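Local structure of WbmS, polysaccharide deacetylase involved in O-antigen biosynthesis (Bordetella bronchiseptica, 3HFT) at residues P93-L98 and S128-T133; H103-G106 and D112-L115; S134-F139 and R145-I150; D194-P199 and N203-H208. The protein is probably a zinc-dependent polysaccharide deacetylase that takes part in the biosynthesis of the O-antigen. One frame throughout, in Å; residues are numbered along the deposited sequence. Where two conformers were deposited one is given.

Contact 1. Residues P93-L98 and S128-T133. With EDO (1,2-ethanediol), chain F.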
loop_
_atom_site.group_PDB
_atom_site.type_symbol
_atom_site.label_atom_id
_atom_site.label_comp_id
_atom_site.label_asym_id
_atom_site.label_seq_id
_atom_site.Cartn_x
_atom_site.Cartn_y
_atom_site.Cartn_z
ATOM N N PRO A 93 -0.426 -4.355 15.116
ATOM C CA PRO A 93 0.934 -4.096 15.568
ATOM C C PRO A 93 1.331 -2.644 15.294
ATOM O O PRO A 93 0.891 -2.058 14.289
ATOM C CB PRO A 93 1.772 -5.049 14.698
ATOM C CG PRO A 93 0.992 -5.197 13.470
ATOM C CD PRO A 93 -0.438 -5.253 13.942
ATOM N N ASN A 94 2.152 -2.086 16.186
ATOM C CA ASN A 94 2.615 -0.716 16.070
ATOM C C ASN A 94 4.100 -0.615 15.809
ATOM O O ASN A 94 4.927 -0.770 16.737
ATOM C CB ASN A 94 2.313 0.043 17.346
ATOM C CG ASN A 94 2.695 1.506 17.245
ATOM O OD1 ASN A 94 2.870 2.060 16.151
ATOM N ND2 ASN A 94 2.784 2.146 18.385
ATOM N N PHE A 95 4.444 -0.365 14.545
ATOM C CA PHE A 95 5.834 -0.268 14.142
ATOM C C PHE A 95 6.321 1.173 14.040
ATOM O O PHE A 95 7.483 1.389 13.692
ATOM C CB PHE A 95 6.061 -0.953 12.791
ATOM C CG PHE A 95 5.599 -2.396 12.725
ATOM C CD1 PHE A 95 6.165 -3.370 13.540
ATOM C CD2 PHE A 95 4.635 -2.784 11.790
ATOM C CE1 PHE A 95 5.752 -4.707 13.462
ATOM C CE2 PHE A 95 4.237 -4.121 11.691
ATOM C CZ PHE A 95 4.787 -5.084 12.532
ATOM N N ASN A 96 5.478 2.139 14.401
ATOM C CA ASN A 96 5.851 3.555 14.345
ATOM C C ASN A 96 7.129 3.894 15.094
ATOM O O ASN A 96 7.945 4.657 14.596
ATOM C CB ASN A 96 4.707 4.469 14.839
ATOM C CG ASN A 96 3.663 4.730 13.778
ATOM O OD1 ASN A 96 3.900 4.511 12.577
ATOM N ND2 ASN A 96 2.488 5.214 14.209
ATOM N N PRO A 97 7.329 3.332 16.287
ATOM C CA PRO A 97 8.595 3.658 16.976
ATOM C C PRO A 97 9.857 3.330 16.170
ATOM O O PRO A 97 10.907 3.923 16.382
ATOM C CB PRO A 97 8.530 2.798 18.240
ATOM C CG PRO A 97 7.036 2.604 18.470
ATOM C CD PRO A 97 6.464 2.459 17.102
ATOM N N LEU A 98 9.751 2.402 15.227
ATOM C CA LEU A 98 10.893 2.049 14.410
ATOM C C LEU A 98 11.214 3.178 13.436
ATOM O O LEU A 98 12.370 3.388 13.050
ATOM C CB LEU A 98 10.617 0.755 13.652
ATOM C CG LEU A 98 10.242 -0.469 14.490
ATOM C CD1 LEU A 98 9.985 -1.643 13.556
ATOM C CD2 LEU A 98 11.312 -0.811 15.507
ATOM N N SER A 128 -1.031 2.838 11.677
ATOM C CA SER A 128 -0.495 3.809 10.700
ATOM C C SER A 128 -0.140 3.197 9.335
ATOM O O SER A 128 0.594 3.799 8.550
ATOM C CB SER A 128 0.679 4.590 11.279
ATOM O OG SER A 128 0.181 5.369 12.371
ATOM N N LEU A 129 -0.664 1.998 9.083
ATOM C CA LEU A 129 -0.509 1.323 7.796
ATOM C C LEU A 129 0.947 1.149 7.436
ATOM O O LEU A 129 1.350 1.252 6.270
ATOM C CB LEU A 129 -1.303 2.094 6.716
ATOM C CG LEU A 129 -2.809 2.252 6.993
ATOM C CD1 LEU A 129 -3.554 2.880 5.805
ATOM C CD2 LEU A 129 -3.461 0.911 7.365
ATOM N N VAL A 130 1.756 0.871 8.461
ATOM C CA VAL A 130 3.157 0.594 8.241
ATOM C C VAL A 130 3.278 -0.772 7.556
ATOM O O VAL A 130 2.812 -1.798 8.072
ATOM C CB VAL A 130 4.006 0.602 9.554
ATOM C CG1 VAL A 130 5.492 0.301 9.199
ATOM C CG2 VAL A 130 3.881 1.916 10.352
ATOM N N GLN A 131 3.919 -0.801 6.393
ATOM C CA GLN A 131 4.036 -2.033 5.609
ATOM C C GLN A 131 5.293 -1.964 4.758
ATOM O O GLN A 131 5.874 -0.875 4.572
ATOM C CB GLN A 131 2.792 -2.207 4.743
ATOM C CG GLN A 131 2.530 -1.029 3.831
ATOM C CD GLN A 131 1.097 -0.970 3.337
ATOM O OE1 GLN A 131 0.729 -1.682 2.399
ATOM N NE2 GLN A 131 0.283 -0.094 3.960
ATOM N N ALA A 132 5.739 -3.146 4.309
ATOM C CA ALA A 132 6.928 -3.300 3.505
ATOM C C ALA A 132 6.909 -4.756 3.036
ATOM O O ALA A 132 6.267 -5.619 3.648
ATOM C CB ALA A 132 8.224 -3.069 4.381
ATOM N N THR A 133 7.653 -5.041 1.988
ATOM C CA THR A 133 7.794 -6.415 1.557
ATOM C C THR A 133 8.270 -7.330 2.691
ATOM O O THR A 133 7.741 -8.438 2.835
ATOM C CB THR A 133 8.668 -6.499 0.321
ATOM O OG1 THR A 133 7.985 -5.805 -0.756
ATOM C CG2 THR A 133 8.934 -7.984 -0.085
HETATM C C1 EDO F . -4.418 2.963 10.804
HETATM O O1 EDO F . -3.602 3.486 11.874
HETATM C C2 EDO F . -5.883 3.139 11.206
HETATM O O2 EDO F . -6.114 2.749 12.594
#

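Contact 2. Residues H103-G106 and D112-L115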
loop_
_atom_site.group_PDB
_atom_site.type_symbol
_atom_site.label_atom_id
_atom_site.label_comp_id
_atom_site.label_asym_id
_atom_site.label_seq_id
_atom_site.Cartn_x
_atom_site.Cartn_y
_atom_site.Cartn_z
ATOM N N HIS A 103 15.960 3.189 17.846
ATOM C CA HIS A 103 15.167 2.177 18.555
ATOM C C HIS A 103 16.021 0.930 18.749
ATOM O O HIS A 103 16.941 0.679 17.973
ATOM C CB HIS A 103 13.903 1.836 17.750
ATOM C CG HIS A 103 12.824 1.167 18.547
ATOM N ND1 HIS A 103 12.801 -0.189 18.788
ATOM C CD2 HIS A 103 11.710 1.665 19.128
ATOM C CE1 HIS A 103 11.730 -0.495 19.495
ATOM N NE2 HIS A 103 11.051 0.612 19.716
ATOM N N ALA A 104 15.692 0.146 19.773
ATOM C CA ALA A 104 16.452 -1.068 20.129
ATOM C C ALA A 104 16.001 -2.353 19.440
ATOM O O ALA A 104 16.698 -3.364 19.489
ATOM C CB ALA A 104 16.389 -1.259 21.652
ATOM N N GLU A 105 14.847 -2.313 18.782
ATOM C CA GLU A 105 14.243 -3.499 18.201
ATOM C C GLU A 105 13.882 -3.283 16.759
ATOM O O GLU A 105 13.945 -2.172 16.275
ATOM C CB GLU A 105 12.918 -3.784 18.882
ATOM C CG GLU A 105 13.022 -4.074 20.320
ATOM C CD GLU A 105 11.690 -4.434 20.885
ATOM O OE1 GLU A 105 10.689 -3.850 20.442
ATOM O OE2 GLU A 105 11.661 -5.312 21.763
ATOM N N GLY A 106 13.476 -4.364 16.103
ATOM C CA GLY A 106 12.919 -4.297 14.749
ATOM C C GLY A 106 11.480 -4.789 14.727
ATOM O O GLY A 106 10.819 -4.937 15.769
ATOM N N ASP A 112 5.872 -10.235 17.099
ATOM C CA ASP A 112 5.724 -11.402 17.955
ATOM C C ASP A 112 5.023 -11.042 19.264
ATOM O O ASP A 112 4.168 -11.783 19.728
ATOM C CB ASP A 112 7.074 -12.056 18.206
ATOM C CG ASP A 112 7.598 -12.828 16.978
ATOM O OD1 ASP A 112 6.809 -13.151 16.041
ATOM O OD2 ASP A 112 8.818 -13.113 16.971
ATOM N N ARG A 113 5.348 -9.894 19.843
ATOM C CA ARG A 113 4.653 -9.469 21.047
ATOM C C ARG A 113 3.183 -9.225 20.792
ATOM O O ARG A 113 2.353 -9.602 21.596
ATOM C CB ARG A 113 5.250 -8.198 21.634
ATOM C CG ARG A 113 6.330 -8.421 22.632
ATOM C CD ARG A 113 6.465 -7.198 23.518
ATOM N NE ARG A 113 6.780 -5.993 22.761
ATOM C CZ ARG A 113 7.995 -5.682 22.311
ATOM N NH1 ARG A 113 9.005 -6.491 22.512
ATOM N NH2 ARG A 113 8.189 -4.561 21.630
ATOM N N THR A 114 2.858 -8.576 19.681
ATOM C CA THR A 114 1.458 -8.285 19.347
ATOM C C THR A 114 0.652 -9.568 19.112
ATOM O O THR A 114 -0.524 -9.669 19.495
ATOM C CB THR A 114 1.373 -7.420 18.085
ATOM O OG1 THR A 114 2.284 -6.318 18.206
ATOM C CG2 THR A 114 -0.049 -6.911 17.868
ATOM N N LEU A 115 1.287 -10.550 18.477
ATOM C CA LEU A 115 0.620 -11.815 18.182
ATOM C C LEU A 115 0.226 -12.566 19.450
ATOM O O LEU A 115 -0.687 -13.385 19.408
ATOM C CB LEU A 115 1.502 -12.695 17.287
ATOM C CG LEU A 115 1.547 -12.220 15.833
ATOM C CD1 LEU A 115 2.685 -12.893 15.074
ATOM C CD2 LEU A 115 0.209 -12.497 15.191
#

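Contact 3. Residues S134-F139 and R145-I150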
loop_
_atom_site.group_PDB
_atom_site.type_symbol
_atom_site.label_atom_id
_atom_site.label_comp_id
_atom_site.label_asym_id
_atom_site.label_seq_id
_atom_site.Cartn_x
_atom_site.Cartn_y
_atom_site.Cartn_z
ATOM N N SER A 134 9.266 -6.923 3.487
ATOM C CA SER A 134 9.751 -7.814 4.543
ATOM C C SER A 134 8.698 -7.975 5.642
ATOM O O SER A 134 8.565 -9.046 6.233
ATOM C CB SER A 134 11.034 -7.282 5.156
ATOM O OG SER A 134 10.759 -6.051 5.773
ATOM N N ILE A 135 7.939 -6.917 5.900
ATOM C CA ILE A 135 6.866 -6.980 6.899
ATOM C C ILE A 135 5.828 -8.028 6.462
ATOM O O ILE A 135 5.469 -8.908 7.246
ATOM C CB ILE A 135 6.225 -5.606 7.167
ATOM C CG1 ILE A 135 7.246 -4.681 7.857
ATOM C CG2 ILE A 135 4.964 -5.753 8.023
ATOM C CD1 ILE A 135 6.755 -3.239 8.061
ATOM N N LEU A 136 5.370 -7.954 5.215
ATOM C CA LEU A 136 4.416 -8.949 4.702
ATOM C C LEU A 136 5.037 -10.352 4.714
ATOM O O LEU A 136 4.348 -11.303 5.018
ATOM C CB LEU A 136 3.911 -8.605 3.315
ATOM C CG LEU A 136 2.612 -7.774 3.293
ATOM C CD1 LEU A 136 2.756 -6.491 4.094
ATOM C CD2 LEU A 136 2.195 -7.508 1.864
ATOM N N ASN A 137 6.325 -10.472 4.421
ATOM C CA ASN A 137 7.004 -11.791 4.494
ATOM C C ASN A 137 6.923 -12.337 5.918
ATOM O O ASN A 137 6.636 -13.521 6.141
ATOM C CB ASN A 137 8.488 -11.684 4.073
ATOM C CG ASN A 137 8.678 -11.531 2.564
ATOM O OD1 ASN A 137 7.751 -11.704 1.784
ATOM N ND2 ASN A 137 9.900 -11.212 2.152
HETATM N N MSE A 138 7.176 -11.471 6.890
HETATM C CA MSE A 138 7.163 -11.882 8.274
HETATM C C MSE A 138 5.749 -12.186 8.761
HETATM O O MSE A 138 5.564 -13.074 9.603
HETATM C CB MSE A 138 7.854 -10.838 9.162
HETATM C CG MSE A 138 9.401 -10.874 9.065
HETATM SE SE MSE A 138 10.244 -9.818 10.462
HETATM C CE MSE A 138 8.803 -9.915 11.623
ATOM N N PHE A 139 4.757 -11.450 8.253
ATOM C CA PHE A 139 3.362 -11.744 8.572
ATOM C C PHE A 139 3.079 -13.183 8.142
ATOM O O PHE A 139 2.569 -13.992 8.915
ATOM C CB PHE A 139 2.393 -10.846 7.786
ATOM C CG PHE A 139 2.278 -9.421 8.286
ATOM C CD1 PHE A 139 2.685 -9.047 9.547
ATOM C CD2 PHE A 139 1.609 -8.493 7.512
ATOM C CE1 PHE A 139 2.501 -7.723 9.989
ATOM C CE2 PHE A 139 1.425 -7.201 7.947
ATOM C CZ PHE A 139 1.890 -6.819 9.195
ATOM N N ARG A 145 -2.835 -14.637 7.228
ATOM C CA ARG A 145 -3.273 -14.870 5.863
ATOM C C ARG A 145 -3.872 -13.662 5.214
ATOM O O ARG A 145 -3.905 -13.581 3.994
ATOM C CB ARG A 145 -4.316 -15.986 5.776
ATOM N N TYR A 146 -4.420 -12.731 5.982
ATOM C CA TYR A 146 -5.048 -11.592 5.369
ATOM C C TYR A 146 -4.378 -10.280 5.762
ATOM O O TYR A 146 -4.431 -9.886 6.935
ATOM C CB TYR A 146 -6.508 -11.522 5.800
ATOM C CG TYR A 146 -7.288 -12.724 5.397
ATOM C CD1 TYR A 146 -7.847 -12.816 4.130
ATOM C CD2 TYR A 146 -7.424 -13.793 6.245
ATOM C CE1 TYR A 146 -8.552 -13.932 3.751
ATOM C CE2 TYR A 146 -8.134 -14.914 5.869
ATOM C CZ TYR A 146 -8.696 -14.971 4.625
ATOM O OH TYR A 146 -9.393 -16.072 4.237
ATOM N N ASP A 147 -3.805 -9.589 4.782
ATOM C CA ASP A 147 -3.252 -8.265 5.007
ATOM C C ASP A 147 -4.295 -7.184 4.661
ATOM O O ASP A 147 -4.867 -7.201 3.572
ATOM C CB ASP A 147 -1.972 -8.060 4.193
ATOM C CG ASP A 147 -1.482 -6.635 4.263
ATOM O OD1 ASP A 147 -1.976 -5.811 3.440
ATOM O OD2 ASP A 147 -0.625 -6.361 5.140
ATOM N N CYS A 148 -4.553 -6.271 5.596
ATOM C CA CYS A 148 -5.576 -5.247 5.458
ATOM C C CYS A 148 -4.976 -3.848 5.466
ATOM O O CYS A 148 -5.608 -2.913 5.915
ATOM C CB CYS A 148 -6.605 -5.379 6.583
ATOM S SG CYS A 148 -7.455 -6.990 6.473
ATOM N N ASN A 149 -3.780 -3.711 4.893
ATOM C CA ASN A 149 -3.005 -2.451 4.950
ATOM C C ASN A 149 -3.113 -1.476 3.762
ATOM O O ASN A 149 -2.614 -0.368 3.841
ATOM C CB ASN A 149 -1.528 -2.806 5.146
ATOM C CG ASN A 149 -1.214 -3.123 6.603
ATOM O OD1 ASN A 149 -1.547 -2.343 7.465
ATOM N ND2 ASN A 149 -0.542 -4.227 6.861
ATOM N N ILE A 150 -3.751 -1.895 2.673
ATOM C CA ILE A 150 -3.930 -1.032 1.481
ATOM C C ILE A 150 -5.268 -0.294 1.556
ATOM O O ILE A 150 -6.341 -0.930 1.591
ATOM C CB ILE A 150 -3.943 -1.843 0.163
ATOM C CG1 ILE A 150 -2.595 -2.553 -0.091
ATOM C CG2 ILE A 150 -4.239 -0.909 -1.071
ATOM C CD1 ILE A 150 -1.505 -1.656 -0.455
#

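Contact 4. Residues D194-P199 and N203-H208. With EDO (1,2-ethanediol), chain F.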
loop_
_atom_site.group_PDB
_atom_site.type_symbol
_atom_site.label_atom_id
_atom_site.label_comp_id
_atom_site.label_asym_id
_atom_site.label_seq_id
_atom_site.Cartn_x
_atom_site.Cartn_y
_atom_site.Cartn_z
ATOM N N ASP A 194 -25.468 4.972 0.663
ATOM C CA ASP A 194 -24.140 4.454 0.860
ATOM C C ASP A 194 -23.290 4.800 -0.351
ATOM O O ASP A 194 -23.066 3.966 -1.240
ATOM C CB ASP A 194 -24.229 2.945 1.070
ATOM C CG ASP A 194 -24.920 2.570 2.391
ATOM O OD1 ASP A 194 -24.886 3.372 3.360
ATOM O OD2 ASP A 194 -25.477 1.451 2.470
ATOM N N TYR A 195 -22.795 6.033 -0.361
ATOM C CA TYR A 195 -22.044 6.575 -1.507
ATOM C C TYR A 195 -20.798 5.776 -1.895
ATOM O O TYR A 195 -20.381 5.764 -3.053
ATOM C CB TYR A 195 -21.676 8.038 -1.243
ATOM C CG TYR A 195 -20.912 8.332 0.040
ATOM C CD1 TYR A 195 -19.557 8.083 0.136
ATOM C CD2 TYR A 195 -21.530 8.960 1.115
ATOM C CE1 TYR A 195 -18.843 8.363 1.300
ATOM C CE2 TYR A 195 -20.832 9.260 2.271
ATOM C CZ TYR A 195 -19.463 8.959 2.353
ATOM O OH TYR A 195 -18.742 9.250 3.496
ATOM N N TRP A 196 -20.224 5.102 -0.913
ATOM C CA TRP A 196 -18.991 4.351 -1.068
ATOM C C TRP A 196 -19.188 2.932 -1.591
ATOM O O TRP A 196 -18.205 2.267 -1.982
ATOM C CB TRP A 196 -18.300 4.282 0.322
ATOM C CG TRP A 196 -19.271 3.952 1.391
ATOM C CD1 TRP A 196 -19.940 4.829 2.170
ATOM C CD2 TRP A 196 -19.750 2.650 1.742
ATOM N NE1 TRP A 196 -20.822 4.158 2.993
ATOM C CE2 TRP A 196 -20.697 2.813 2.767
ATOM C CE3 TRP A 196 -19.460 1.363 1.294
ATOM C CZ2 TRP A 196 -21.408 1.739 3.315
ATOM C CZ3 TRP A 196 -20.148 0.302 1.847
ATOM C CH2 TRP A 196 -21.096 0.493 2.861
ATOM N N TYR A 197 -20.443 2.462 -1.603
ATOM C CA TYR A 197 -20.769 1.065 -1.853
ATOM C C TYR A 197 -20.504 0.601 -3.273
ATOM O O TYR A 197 -20.940 1.228 -4.236
ATOM C CB TYR A 197 -22.246 0.782 -1.482
ATOM C CG TYR A 197 -22.623 -0.675 -1.635
ATOM C CD1 TYR A 197 -22.073 -1.654 -0.802
ATOM C CD2 TYR A 197 -23.506 -1.082 -2.630
ATOM C CE1 TYR A 197 -22.417 -3.023 -0.953
ATOM C CE2 TYR A 197 -23.857 -2.436 -2.788
ATOM C CZ TYR A 197 -23.302 -3.394 -1.952
ATOM O OH TYR A 197 -23.651 -4.714 -2.138
ATOM N N GLN A 198 -19.822 -0.532 -3.383
ATOM C CA GLN A 198 -19.560 -1.197 -4.629
ATOM C C GLN A 198 -20.326 -2.540 -4.668
ATOM O O GLN A 198 -19.944 -3.516 -3.986
ATOM C CB GLN A 198 -18.056 -1.461 -4.770
ATOM C CG GLN A 198 -17.182 -0.231 -4.492
ATOM C CD GLN A 198 -15.743 -0.421 -4.885
ATOM O OE1 GLN A 198 -15.307 -1.542 -5.204
ATOM N NE2 GLN A 198 -14.985 0.688 -4.890
ATOM N N PRO A 199 -21.409 -2.606 -5.446
ATOM C CA PRO A 199 -22.110 -3.894 -5.524
ATOM C C PRO A 199 -21.250 -4.924 -6.198
ATOM O O PRO A 199 -21.486 -6.134 -6.059
ATOM C CB PRO A 199 -23.319 -3.584 -6.397
ATOM C CG PRO A 199 -23.057 -2.313 -7.032
ATOM C CD PRO A 199 -22.035 -1.579 -6.290
ATOM N N ASN A 203 -16.158 -4.287 -0.004
ATOM C CA ASN A 203 -16.391 -3.061 0.768
ATOM C C ASN A 203 -15.921 -3.170 2.215
ATOM O O ASN A 203 -16.660 -3.667 3.086
ATOM C CB ASN A 203 -17.889 -2.752 0.765
ATOM C CG ASN A 203 -18.450 -2.584 -0.632
ATOM O OD1 ASN A 203 -18.453 -1.459 -1.172
ATOM N ND2 ASN A 203 -19.011 -3.666 -1.199
ATOM N N VAL A 204 -14.677 -2.781 2.470
ATOM C CA VAL A 204 -14.107 -2.855 3.805
ATOM C C VAL A 204 -14.059 -1.429 4.365
ATOM O O VAL A 204 -13.572 -0.489 3.696
ATOM C CB VAL A 204 -12.705 -3.521 3.806
ATOM C CG1 VAL A 204 -12.201 -3.698 5.246
ATOM C CG2 VAL A 204 -12.707 -4.853 3.044
ATOM N N LEU A 205 -14.615 -1.258 5.569
ATOM C CA LEU A 205 -14.614 0.043 6.239
ATOM C C LEU A 205 -13.870 -0.112 7.550
ATOM O O LEU A 205 -13.927 -1.182 8.177
ATOM C CB LEU A 205 -16.044 0.547 6.486
ATOM C CG LEU A 205 -16.913 0.836 5.259
ATOM C CD1 LEU A 205 -17.699 -0.423 4.811
ATOM C CD2 LEU A 205 -17.905 1.946 5.524
ATOM N N ASP A 206 -13.163 0.941 7.956
ATOM C CA ASP A 206 -12.388 0.952 9.183
ATOM C C ASP A 206 -12.886 2.044 10.135
ATOM O O ASP A 206 -12.858 3.240 9.797
ATOM C CB ASP A 206 -10.929 1.205 8.850
ATOM C CG ASP A 206 -9.998 1.125 10.058
ATOM O OD1 ASP A 206 -10.428 0.681 11.149
ATOM O OD2 ASP A 206 -8.795 1.459 9.853
ATOM N N PHE A 207 -13.320 1.620 11.323
ATOM C CA PHE A 207 -13.763 2.540 12.390
ATOM C C PHE A 207 -12.868 2.413 13.624
ATOM O O PHE A 207 -12.352 1.350 13.907
ATOM C CB PHE A 207 -15.181 2.221 12.835
ATOM C CG PHE A 207 -16.247 2.506 11.806
ATOM C CD1 PHE A 207 -16.603 1.559 10.868
ATOM C CD2 PHE A 207 -16.932 3.722 11.820
ATOM C CE1 PHE A 207 -17.629 1.832 9.942
ATOM C CE2 PHE A 207 -17.928 4.002 10.896
ATOM C CZ PHE A 207 -18.265 3.055 9.950
ATOM N N HIS A 208 -12.738 3.501 14.362
ATOM C CA HIS A 208 -12.059 3.515 15.660
ATOM C C HIS A 208 -13.102 3.725 16.758
ATOM O O HIS A 208 -13.937 4.618 16.655
ATOM C CB HIS A 208 -11.023 4.633 15.728
ATOM C CG HIS A 208 -9.964 4.515 14.683
ATOM N ND1 HIS A 208 -10.131 5.009 13.401
ATOM C CD2 HIS A 208 -8.759 3.906 14.703
ATOM C CE1 HIS A 208 -9.052 4.724 12.687
ATOM N NE2 HIS A 208 -8.209 4.043 13.449
HETATM C C1 EDO F . -4.418 2.963 10.804
HETATM O O1 EDO F . -3.602 3.486 11.874
HETATM C C2 EDO F . -5.883 3.139 11.206
HETATM O O2 EDO F . -6.114 2.749 12.594
#

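Contact 1. Residues P93-L98 and S128-T133
V130 and N96 carry most of this contact, with F95 beside them. The N96 amide reaches S128 and V130 at once. Its ND2 donates to S128 OG at 3.0 Å along a nearly straight path (166°), and the hydroxyl oxygen lies in the plane of the amide, while OD1 rests 3.4 Å from the methyl CG2 of V130. The two V130 branches divide the work: with CG1 anti to the backbone N (chi1 -180°), that methyl packs 3.8 Å from F95 CB, leaving CG2 for the asparagine. The valine CB meets the phenylalanine ring at its edge, near CD2, and not over a face. Upstream, N94 OD1 caps the turn into the next helix by accepting from N96 N at 3.1 Å, which helps to fix where the N96 side chain starts. S128 follows the zinc ligand H127, and its side chain is about 6 Å from the metal; its backbone N donates to O1 of an ethanediol, probably from the crystallisation liquor, at 2.7 Å. The 93-98 segment leads into helix 96-100, and F95 touches V107 and I110 of helix 107-115 and I135 of helix 133-141, the last also touched by V130.

Contact 2. Residues H103-G106 and D112-L115
E105 and R113 close a bidentate, end-on salt bridge between the loop that enters helix 107-115 and a later turn of that same helix, at the surface of the polysaccharide deacetylase domain. Each carboxylate oxygen receives its own guanidinium nitrogen: NH2 of R113 donates to OE1 of E105 at 2.9 Å, and NH1 of R113 to OE2 of E105 at 3.0 Å. Both oxygens use their syn lone pairs, and both lie close to the guanidinium plane, so the two flat groups meet edge to edge with their planes only 17° apart. The two bonds together oppose rotation of either group about its end. The side chains arrive from opposite directions, the glutamate extended beyond CG and the arginine bent at chi3 (-59°), a bend that turns the guanidinium toward the loop.

The backbone of the loop has partners of its own. In one of the two conformers of H103, E105 N donates to H103 ND1 at 2.9 Å, nearly in the plane of the imidazole. G106, at the N-cap position of the helix, has its N bonded to the side chain of E109. On the helix, D112 OD1 pairs with R142, while T114 OG1 is bonded to I110 O one turn back. H103 also packs on P97 and L98 of helix 96-100, and its backbone is hydrogen-bonded to the second subunit. Of the two charged bonds, the one from R113 NH2 to E105 OE1 is the straighter, with an N-H...O angle of 172°.

Contact 3. Residues S134-F139 and R145-I150
D147 OD2 sits where L136 and F139 of the helix converge, 3.5 Å from L136 CD1 and 3.6 Å from F139 CE2. The carboxylate meets the phenylalanine at the edge of its ring, near the ring plane, and N149 ND2 comes to the same edge, 3.7 Å from F139 CE2. The asparagine amide is nearly coplanar with the ring, their planes 22° apart. No hydrogen bond crosses between the segments; the buried polar atoms are held on the strand side. N149 ND2 donates to D147 OD2 at 2.7 Å, from the syn side but tilted out of the carboxylate plane, and N149 N donates to D147 OD1 at 3.1 Å, closing an Asx turn. The aspartate CG is anti to its own backbone N (chi1 172°), which carries the carboxylate toward the helix. A salt bridge from D147 OD1 to R172 would probably stabilise its negative charge. The looser side lies at R145 and Y146, both partly exposed: R145 CB points away from the helix, the rest of that side chain not being modelled, and the Y146 hydroxyl bonds instead to I27 O. Helix 133-141 is packed here against the strand that follows it, within the beta-alpha-beta unit of strand 123-124, helix 133-141 and strand 146-147.

Contact 4. Residues D194-P199 and N203-H208
N203 turns its amide back onto the backbone of Q198 and grips it twice. N203 OD1 accepts from Q198 N at 2.8 Å, in the carbonyl plane and on a lone pair, while N203 ND2 donates to Q198 O at 2.9 Å in a nearly straight bond. The amide thus takes both backbone polar groups of one residue. Its ND2 also reaches R38 O. Y197, with CG anti to its backbone N (chi1 -176°), brings CE1 to 3.5 Å from N203 ND2, and its ring lies only 16° from the plane of that amide.

W196 is set differently. Its chi1 of 45° places CG between the backbone N and the carbonyl carbon, and the indole then presents a face to L205. CD2 of L205 stands over the six-membered ring, 4.1 Å from its centroid, in a CH-pi contact; the other methyl, CD1, is 3.9 Å from W196 CZ3. D194 CB and Y197 CB lie over the opposite face, toward its rim, and N203 OD1 lies at the ring edge. Strand 203-207 runs between strands 39-44 and 177-178 in the parallel sheet, while L252 of helix 245-256 packs on both W196 and L205.

Contacts 1, 2 and 3 are clustered on one side of the chain's centre, where each touches the second subunit. Contact 2 is nested in the loop that contact 1 closes, and the two pack together through L98 CD1 and G106 C, 3.7 Å apart. Contact 3 follows contact 1 directly, joined to it by a probable hydrogen bond from Q131 NE2 to N149 O (2.9 Å). Contact 4 lies apart, its centre about 24 Å from that of contact 1, yet one ethanediol bridges them: H208 NE2 donates to its O2 at 2.6 Å, while S128 binds its other oxygen. Of the zinc ligands D46, H92 and H127, the two histidines immediately precede the segments of contact 1, and the S128 side chain is about 6 Å from the metal.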